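Local coordinates for putative lipoprotein (PDB 4Q1Z) that is of unknown function but is probably a membrane-anchored lipoprotein, built from two domains rich in beta strands, at residues N170-E176 and Y299-I304; L161-P165 and T287-S291; P59-V64 and S84-F90. All blocks are in the same frame, centred on the assembly; numbering follows the deposited sequence.

Contact 1. Residues N170-E176 and Y299-I304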
loop_
_atom_site.group_PDB
_atom_site.type_symbol
_atom_site.label_atom_id
_atom_site.label_comp_id
_atom_site.label_asym_id
_atom_site.label_seq_id
_atom_site.Cartn_x
_atom_site.Cartn_y
_atom_site.Cartn_z
ATOM N N ASN A 170 0.883 -4.766 23.792
ATOM C CA ASN A 170 0.924 -5.261 22.428
ATOM C C ASN A 170 0.576 -4.101 21.492
ATOM O O ASN A 170 -0.166 -4.261 20.526
ATOM C CB ASN A 170 0.001 -6.484 22.282
ATOM C CG ASN A 170 0.734 -7.791 22.525
ATOM O OD1 ASN A 170 0.986 -8.193 23.669
ATOM N ND2 ASN A 170 1.146 -8.460 21.445
ATOM N N ASN A 171 1.157 -2.927 21.785
ATOM C CA ASN A 171 0.872 -1.693 21.074
ATOM C C ASN A 171 1.848 -1.369 19.970
ATOM O O ASN A 171 1.616 -0.393 19.233
ATOM C CB ASN A 171 0.850 -0.539 22.066
ATOM C CG ASN A 171 -0.301 -0.632 23.029
ATOM O OD1 ASN A 171 -0.114 -0.712 24.245
ATOM N ND2 ASN A 171 -1.518 -0.675 22.502
ATOM N N TYR A 172 2.940 -2.165 19.846
ATOM C CA TYR A 172 4.005 -1.859 18.891
ATOM C C TYR A 172 4.571 -3.040 18.110
ATOM O O TYR A 172 4.550 -4.195 18.560
ATOM C CB TYR A 172 5.214 -1.226 19.627
ATOM C CG TYR A 172 4.905 -0.088 20.570
ATOM C CD1 TYR A 172 4.847 1.224 20.115
ATOM C CD2 TYR A 172 4.758 -0.310 21.937
ATOM C CE1 TYR A 172 4.587 2.283 20.987
ATOM C CE2 TYR A 172 4.473 0.736 22.815
ATOM C CZ TYR A 172 4.408 2.035 22.339
ATOM O OH TYR A 172 4.186 3.077 23.206
ATOM N N ALA A 173 5.132 -2.683 16.940
ATOM C CA ALA A 173 5.993 -3.428 16.046
ATOM C C ALA A 173 7.409 -2.863 16.334
ATOM O O ALA A 173 7.525 -1.734 16.825
ATOM C CB ALA A 173 5.565 -3.225 14.598
ATOM N N TYR A 174 8.462 -3.643 16.138
ATOM C CA TYR A 174 9.803 -3.189 16.509
ATOM C C TYR A 174 10.713 -3.107 15.289
ATOM O O TYR A 174 11.023 -4.122 14.677
ATOM C CB TYR A 174 10.356 -4.112 17.606
ATOM C CG TYR A 174 9.520 -4.021 18.869
ATOM C CD1 TYR A 174 8.373 -4.799 19.030
ATOM C CD2 TYR A 174 9.852 -3.128 19.885
ATOM C CE1 TYR A 174 7.561 -4.665 20.153
ATOM C CE2 TYR A 174 9.046 -2.988 21.013
ATOM C CZ TYR A 174 7.917 -3.775 21.155
ATOM O OH TYR A 174 7.153 -3.672 22.291
ATOM N N GLY A 175 11.052 -1.872 14.917
ATOM C CA GLY A 175 11.830 -1.561 13.721
ATOM C C GLY A 175 13.329 -1.632 13.891
ATOM O O GLY A 175 13.880 -1.139 14.889
ATOM N N GLU A 176 13.983 -2.255 12.890
ATOM C CA GLU A 176 15.422 -2.410 12.771
ATOM C C GLU A 176 16.000 -1.074 12.258
ATOM O O GLU A 176 16.847 -0.463 12.933
ATOM C CB GLU A 176 15.746 -3.577 11.835
ATOM C CG GLU A 176 17.221 -3.931 11.790
ATOM C CD GLU A 176 17.601 -4.754 10.581
ATOM O OE1 GLU A 176 17.408 -5.989 10.629
ATOM O OE2 GLU A 176 18.064 -4.164 9.576
ATOM N N TYR A 299 15.925 -0.918 19.031
ATOM C CA TYR A 299 14.876 -1.010 18.024
ATOM C C TYR A 299 13.880 0.087 18.238
ATOM O O TYR A 299 13.742 0.582 19.362
ATOM C CB TYR A 299 14.235 -2.398 18.073
ATOM C CG TYR A 299 15.255 -3.482 17.774
ATOM C CD1 TYR A 299 15.889 -3.549 16.530
ATOM C CD2 TYR A 299 15.667 -4.370 18.763
ATOM C CE1 TYR A 299 16.866 -4.499 16.270
ATOM C CE2 TYR A 299 16.623 -5.346 18.500
ATOM C CZ TYR A 299 17.205 -5.414 17.245
ATOM O OH TYR A 299 18.130 -6.378 16.960
ATOM N N ALA A 300 13.267 0.558 17.157
ATOM C CA ALA A 300 12.309 1.674 17.274
ATOM C C ALA A 300 10.941 1.138 17.521
ATOM O O ALA A 300 10.524 0.188 16.862
ATOM C CB ALA A 300 12.320 2.527 16.012
ATOM N N LYS A 301 10.246 1.721 18.499
ATOM C CA LYS A 301 8.883 1.326 18.857
ATOM C C LYS A 301 7.931 1.998 17.903
ATOM O O LYS A 301 7.731 3.206 17.969
ATOM C CB LYS A 301 8.557 1.649 20.327
ATOM C CG LYS A 301 9.241 0.711 21.306
ATOM C CD LYS A 301 8.808 1.066 22.711
ATOM C CE LYS A 301 9.874 0.715 23.729
ATOM N NZ LYS A 301 9.481 1.088 25.112
ATOM N N ILE A 302 7.402 1.214 16.961
ATOM C CA ILE A 302 6.471 1.704 15.949
ATOM C C ILE A 302 5.033 1.456 16.435
ATOM O O ILE A 302 4.622 0.295 16.502
ATOM C CB ILE A 302 6.761 1.046 14.572
ATOM C CG1 ILE A 302 8.182 1.442 14.056
ATOM C CG2 ILE A 302 5.654 1.358 13.534
ATOM C CD1 ILE A 302 8.778 0.478 13.091
ATOM N N PRO A 303 4.245 2.513 16.769
ATOM C CA PRO A 303 2.848 2.286 17.174
ATOM C C PRO A 303 2.041 1.622 16.058
ATOM O O PRO A 303 1.963 2.126 14.924
ATOM C CB PRO A 303 2.346 3.706 17.492
ATOM C CG PRO A 303 3.604 4.459 17.851
ATOM C CD PRO A 303 4.556 3.952 16.802
ATOM N N ILE A 304 1.468 0.460 16.384
ATOM C CA ILE A 304 0.607 -0.347 15.510
ATOM C C ILE A 304 -0.555 0.524 14.927
ATOM O O ILE A 304 -0.940 0.349 13.771
ATOM C CB ILE A 304 0.094 -1.574 16.331
ATOM C CG1 ILE A 304 1.140 -2.709 16.318
ATOM C CG2 ILE A 304 -1.282 -2.067 15.894
ATOM C CD1 ILE A 304 0.968 -3.753 17.472
#
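Ile-302 and Ala-173 form the centre of an antiparallel ladder, donating to each other's carbonyls: Ala-173 N lies 3.1 Å from Ile-302 O, and Ile-302 N 3.0 Å from Ala-173 O. Gly-175 and Ala-300 make the next reciprocal pair, while Ile-304 N closes the other end on Asn-171 O (3.0 Å). The closely packed, buried face carries Ala-173 and Ile-302. Ile-302 holds CG1 anti to its own carbonyl carbon (chi1 -63°), which lays CD1 against Gly-175 CA at 3.7 Å; a beta carbon on Gly-175 would clash with that methyl. Ala-173 and Ile-302 continue on this face onto Leu-152 of strand 148-152. On the reverse face Lys-301 touches two tyrosines, crossing Tyr-172 and running alongside Tyr-174. Its CB sits over the Tyr-172 ring, 4.1 Å from the centroid and 25° off the normal, a CH-pi contact, and its CG approaches Tyr-174 CE2 at 3.7 Å. The ammonium beyond leaves both rings for a salt bridge with Asp-168, whose carboxylate also takes the Tyr-174 hydroxyl. Looser ground lies at the 170-172 end: Asn-170 and Asn-171 are exposed, and glycol molecules, probably from the crystallisation liquor, approach Asn-170 and Tyr-172. Alternating hydrogen-bonded and non-hydrogen-bonded pairs are the signature of an antiparallel sheet, here of three strands, with 299-303 in the middle between 172-175 and 286-287.

Contact 2. Residues L161-P165 and T287-S291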
loop_
_atom_site.group_PDB
_atom_site.type_symbol
_atom_site.label_atom_id
_atom_site.label_comp_id
_atom_site.label_asym_id
_atom_site.label_seq_id
_atom_site.Cartn_x
_atom_site.Cartn_y
_atom_site.Cartn_z
ATOM N N LEU A 161 12.457 -16.080 20.007
ATOM C CA LEU A 161 11.566 -14.975 20.323
ATOM C C LEU A 161 12.158 -13.882 21.189
ATOM O O LEU A 161 12.557 -14.123 22.344
ATOM C CB LEU A 161 10.277 -15.482 20.985
ATOM C CG LEU A 161 9.324 -16.342 20.110
ATOM C CD1 LEU A 161 8.008 -16.562 20.817
ATOM C CD2 LEU A 161 9.091 -15.725 18.704
ATOM N N PRO A 162 12.105 -12.637 20.648
ATOM C CA PRO A 162 12.534 -11.474 21.429
ATOM C C PRO A 162 11.569 -11.216 22.588
ATOM O O PRO A 162 10.390 -11.561 22.493
ATOM C CB PRO A 162 12.490 -10.324 20.403
ATOM C CG PRO A 162 12.420 -10.979 19.063
ATOM C CD PRO A 162 11.629 -12.220 19.316
ATOM N N ILE A 163 12.080 -10.661 23.695
ATOM C CA ILE A 163 11.271 -10.279 24.848
ATOM C C ILE A 163 11.280 -8.763 24.853
ATOM O O ILE A 163 12.350 -8.147 24.867
ATOM C CB ILE A 163 11.709 -10.905 26.205
ATOM C CG1 ILE A 163 11.732 -12.456 26.131
ATOM C CG2 ILE A 163 10.772 -10.438 27.340
ATOM C CD1 ILE A 163 12.599 -13.131 27.183
ATOM N N TRP A 164 10.089 -8.172 24.759
ATOM C CA TRP A 164 9.919 -6.732 24.713
ATOM C C TRP A 164 9.437 -6.211 26.077
ATOM O O TRP A 164 8.946 -7.017 26.886
ATOM C CB TRP A 164 8.961 -6.366 23.571
ATOM C CG TRP A 164 9.434 -6.808 22.210
ATOM C CD1 TRP A 164 8.790 -7.654 21.358
ATOM C CD2 TRP A 164 10.674 -6.458 21.568
ATOM N NE1 TRP A 164 9.526 -7.816 20.203
ATOM C CE2 TRP A 164 10.687 -7.099 20.307
ATOM C CE3 TRP A 164 11.781 -5.676 21.940
ATOM C CZ2 TRP A 164 11.738 -6.940 19.397
ATOM C CZ3 TRP A 164 12.838 -5.545 21.047
ATOM C CH2 TRP A 164 12.809 -6.168 19.793
ATOM N N PRO A 165 9.620 -4.900 26.411
ATOM C CA PRO A 165 9.186 -4.429 27.745
ATOM C C PRO A 165 7.706 -4.716 28.006
ATOM O O PRO A 165 6.872 -4.635 27.091
ATOM C CB PRO A 165 9.487 -2.924 27.715
ATOM C CG PRO A 165 10.511 -2.755 26.662
ATOM C CD PRO A 165 10.206 -3.795 25.621
ATOM N N THR A 287 13.984 0.412 22.396
ATOM C CA THR A 287 14.311 -0.667 23.335
ATOM C C THR A 287 15.292 -1.708 22.753
ATOM O O THR A 287 15.393 -1.909 21.529
ATOM C CB THR A 287 13.004 -1.389 23.791
ATOM O OG1 THR A 287 13.327 -2.418 24.732
ATOM C CG2 THR A 287 12.199 -1.995 22.619
ATOM N N THR A 288 15.963 -2.412 23.656
ATOM C CA THR A 288 16.787 -3.553 23.285
ATOM C C THR A 288 15.862 -4.805 23.380
ATOM O O THR A 288 14.716 -4.721 23.856
ATOM C CB THR A 288 18.065 -3.655 24.176
ATOM O OG1 THR A 288 17.706 -3.888 25.530
ATOM C CG2 THR A 288 18.933 -2.421 24.125
ATOM N N ASP A 289 16.358 -5.956 22.911
ATOM C CA ASP A 289 15.691 -7.239 23.074
ATOM C C ASP A 289 16.039 -7.638 24.493
ATOM O O ASP A 289 17.230 -7.769 24.812
ATOM C CB ASP A 289 16.195 -8.240 22.022
ATOM C CG ASP A 289 15.604 -9.631 22.110
ATOM O OD1 ASP A 289 14.991 -9.957 23.156
ATOM O OD2 ASP A 289 15.748 -10.391 21.138
ATOM N N LEU A 290 15.035 -7.725 25.376
ATOM C CA LEU A 290 15.297 -7.984 26.790
ATOM C C LEU A 290 15.749 -9.406 27.048
ATOM O O LEU A 290 16.268 -9.665 28.132
ATOM C CB LEU A 290 14.095 -7.623 27.660
ATOM C CG LEU A 290 13.663 -6.140 27.607
ATOM C CD1 LEU A 290 12.449 -5.900 28.437
ATOM C CD2 LEU A 290 14.774 -5.202 28.038
ATOM N N SER A 291 15.635 -10.303 26.040
ATOM C CA SER A 291 16.093 -11.694 26.120
ATOM C C SER A 291 17.626 -11.774 25.987
ATOM O O SER A 291 18.217 -12.817 26.268
ATOM C CB SER A 291 15.441 -12.535 25.029
ATOM O OG SER A 291 16.112 -12.276 23.811
#
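An Asx turn at Asp-289 docks the loop 287-291 onto the loop 161-165, with Ile-163 as its main partner. Asp-289 OD1 accepts Ile-163 N at 3.0 Å, and the same oxygen takes Ser-291 N at 3.0 Å and Ser-291 OG at 2.7 Å. A single oxygen thus takes three bonds, all from donors 37° to 49° out of the carboxylate plane; OD2 rests on Pro-162 CB at 3.3 Å. CG lies opposite the backbone N of Asp-289 (chi1 178°), which carries the carboxylate over to Pro-162 and Ile-163. The bond to Ser-291 N, two residues on, defines the turn. Its bend also presents Leu-290 N to Ile-163 O, 2.8 Å away and in the carbonyl plane, making a second link between loops that lack regular strand pairing. With an alanine here, Ile-163 N and both Ser-291 donors would probably be left without their common acceptor, leaving that backbone bond as the main polar link between the loops. Other contacts flank the bonds: Ile-163 CD1 meets Ser-291 CB in a van der Waals contact at 3.6 Å, and Leu-290 CD1 makes an apolar one with Pro-165 CG at 4.1 Å. Beyond them, the edge of the Trp-164 ring faces Thr-288 O, with CZ3 at 3.5 Å.

Contact 3. Residues P59-V64 and S84-F90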
loop_
_atom_site.group_PDB
_atom_site.type_symbol
_atom_site.label_atom_id
_atom_site.label_comp_id
_atom_site.label_asym_id
_atom_site.label_seq_id
_atom_site.Cartn_x
_atom_site.Cartn_y
_atom_site.Cartn_z
ATOM N N PRO A 59 -39.347 10.902 -19.230
ATOM C CA PRO A 59 -39.691 9.477 -19.041
ATOM C C PRO A 59 -39.113 8.511 -20.087
ATOM O O PRO A 59 -38.818 8.899 -21.223
ATOM C CB PRO A 59 -41.224 9.475 -19.085
ATOM C CG PRO A 59 -41.602 10.836 -18.639
ATOM C CD PRO A 59 -40.571 11.729 -19.269
ATOM N N GLY A 60 -38.944 7.261 -19.654
ATOM C CA GLY A 60 -38.400 6.157 -20.436
ATOM C C GLY A 60 -37.778 5.080 -19.566
ATOM O O GLY A 60 -37.891 5.132 -18.337
ATOM N N ILE A 61 -37.123 4.084 -20.190
ATOM C CA ILE A 61 -36.452 3.029 -19.424
ATOM C C ILE A 61 -34.943 3.309 -19.460
ATOM O O ILE A 61 -34.358 3.425 -20.539
ATOM C CB ILE A 61 -36.834 1.561 -19.805
ATOM C CG1 ILE A 61 -36.462 1.165 -21.252
ATOM C CG2 ILE A 61 -38.303 1.267 -19.493
ATOM C CD1 ILE A 61 -35.256 0.199 -21.317
ATOM N N TYR A 62 -34.339 3.489 -18.274
ATOM C CA TYR A 62 -32.915 3.815 -18.126
ATOM C C TYR A 62 -32.161 2.765 -17.339
ATOM O O TYR A 62 -32.751 2.076 -16.508
ATOM C CB TYR A 62 -32.750 5.161 -17.387
ATOM C CG TYR A 62 -33.252 6.391 -18.115
ATOM C CD1 TYR A 62 -34.561 6.835 -17.950
ATOM C CD2 TYR A 62 -32.391 7.173 -18.877
ATOM C CE1 TYR A 62 -35.022 7.988 -18.586
ATOM C CE2 TYR A 62 -32.838 8.328 -19.519
ATOM C CZ TYR A 62 -34.154 8.736 -19.366
ATOM O OH TYR A 62 -34.600 9.880 -19.980
ATOM N N SER A 63 -30.839 2.686 -17.556
ATOM C CA SER A 63 -29.939 1.844 -16.767
ATOM C C SER A 63 -29.284 2.787 -15.740
ATOM O O SER A 63 -28.518 3.683 -16.108
ATOM C CB SER A 63 -28.928 1.108 -17.648
ATOM O OG SER A 63 -29.094 -0.297 -17.549
ATOM N N VAL A 64 -29.697 2.654 -14.474
ATOM C CA VAL A 64 -29.273 3.527 -13.383
ATOM C C VAL A 64 -28.099 2.894 -12.639
ATOM O O VAL A 64 -28.178 1.732 -12.242
ATOM C CB VAL A 64 -30.470 3.841 -12.448
ATOM C CG1 VAL A 64 -30.100 4.877 -11.394
ATOM C CG2 VAL A 64 -31.681 4.301 -13.254
ATOM N N SER A 84 -29.470 -0.605 -11.222
ATOM C CA SER A 84 -30.843 -0.983 -11.500
ATOM C C SER A 84 -30.934 -0.975 -13.007
ATOM O O SER A 84 -30.819 0.093 -13.622
ATOM C CB SER A 84 -31.822 -0.014 -10.840
ATOM O OG SER A 84 -32.878 -0.690 -10.173
ATOM N N VAL A 85 -30.990 -2.171 -13.609
ATOM C CA VAL A 85 -31.000 -2.322 -15.064
ATOM C C VAL A 85 -32.423 -2.204 -15.594
ATOM O O VAL A 85 -33.337 -2.853 -15.075
ATOM C CB VAL A 85 -30.318 -3.628 -15.537
ATOM C CG1 VAL A 85 -30.036 -3.585 -17.039
ATOM C CG2 VAL A 85 -29.031 -3.884 -14.756
ATOM N N ASN A 86 -32.584 -1.347 -16.626
ATOM C CA ASN A 86 -33.804 -1.042 -17.373
ATOM C C ASN A 86 -35.017 -0.815 -16.442
ATOM O O ASN A 86 -36.020 -1.537 -16.497
ATOM C CB ASN A 86 -34.083 -2.127 -18.433
ATOM C CG ASN A 86 -32.990 -2.295 -19.478
ATOM O OD1 ASN A 86 -32.018 -1.512 -19.574
ATOM N ND2 ASN A 86 -33.127 -3.339 -20.288
ATOM N N ALA A 87 -34.896 0.211 -15.582
ATOM C CA ALA A 87 -35.945 0.634 -14.653
ATOM C C ALA A 87 -37.064 1.361 -15.423
ATOM O O ALA A 87 -36.771 2.050 -16.399
ATOM C CB ALA A 87 -35.350 1.542 -13.587
ATOM N N ALA A 88 -38.339 1.184 -15.007
ATOM C CA ALA A 88 -39.493 1.804 -15.675
ATOM C C ALA A 88 -39.791 3.175 -15.083
ATOM O O ALA A 88 -40.556 3.294 -14.120
ATOM C CB ALA A 88 -40.715 0.900 -15.574
ATOM N N LEU A 89 -39.167 4.212 -15.659
ATOM C CA LEU A 89 -39.314 5.598 -15.212
ATOM C C LEU A 89 -40.333 6.320 -16.095
ATOM O O LEU A 89 -40.002 6.710 -17.217
ATOM C CB LEU A 89 -37.950 6.330 -15.233
ATOM C CG LEU A 89 -36.817 5.778 -14.362
ATOM C CD1 LEU A 89 -35.868 4.942 -15.181
ATOM C CD2 LEU A 89 -36.016 6.897 -13.769
ATOM N N PHE A 90 -41.584 6.466 -15.620
ATOM C CA PHE A 90 -42.631 7.123 -16.414
ATOM C C PHE A 90 -43.491 8.071 -15.574
ATOM O O PHE A 90 -43.785 9.176 -16.031
ATOM C CB PHE A 90 -43.524 6.089 -17.122
ATOM C CG PHE A 90 -42.788 5.121 -18.021
ATOM C CD1 PHE A 90 -42.300 5.527 -19.258
ATOM C CD2 PHE A 90 -42.587 3.801 -17.633
ATOM C CE1 PHE A 90 -41.620 4.633 -20.088
ATOM C CE2 PHE A 90 -41.907 2.906 -18.464
ATOM C CZ PHE A 90 -41.425 3.330 -19.684
#
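Ile-61 meets the segment 84-90 through CB, CG2 and CD1. CB lies 3.4 Å from Ala-87 O, the carbonyl that its own CA also approaches in a CA-H...O contact. From CB, the CG2 branch runs beside the Phe-90 ring and meets CZ at 3.7 Å. CG1 takes the position between backbone N and carbonyl carbon (chi1 63°) and sends CD1 the other way, to Asn-86 CG at 3.8 Å. The backbone bonds are uneven. Gly-60 N reaches Leu-89 O at 2.7 Å, nearly in line with the carbonyl bond, whereas Tyr-62 N to Ala-87 O is weak at 3.4 Å. Beyond Tyr-62 the register slips by one: Ser-63 faces both Val-85 and Asn-86, a beta bulge, before Val-64 and Ser-84 pair again through two bonds. On the face away from Ile-61, Leu-89 CD1 abuts the edge of the Tyr-62 ring, 3.6 Å from its CD1. The two strands form a hairpin within the seven-stranded sheet, flanked by 24-35 next to 60-72 and by 95-105 next to 77-89; Val-64 and Leu-89 pack on Phe-34 of the former, Ser-84 and Ala-87 on Leu-96 of the latter.

How the contacts relate
Contact 3 comes first along the chain, closing before the other two open, and belongs to the seven-stranded sheet formed by residues 11-105. Contacts 1 and 2 lie on the opposite side of the chain's centre, about 54 Å and about 64 Å from contact 3 between centres, consistent with a two-domain protein. Their own centres are about 11 Å apart, and their segments alternate in sequence: 161-165, 170-176, 287-291, 299-304. They join directly, through a probable hydrogen bond from Tyr-299 N to Thr-287 O and through the stacked rings of Trp-164 and Tyr-174. Contact 2 therefore extends the small three-stranded sheet of contact 1 into its surface loops.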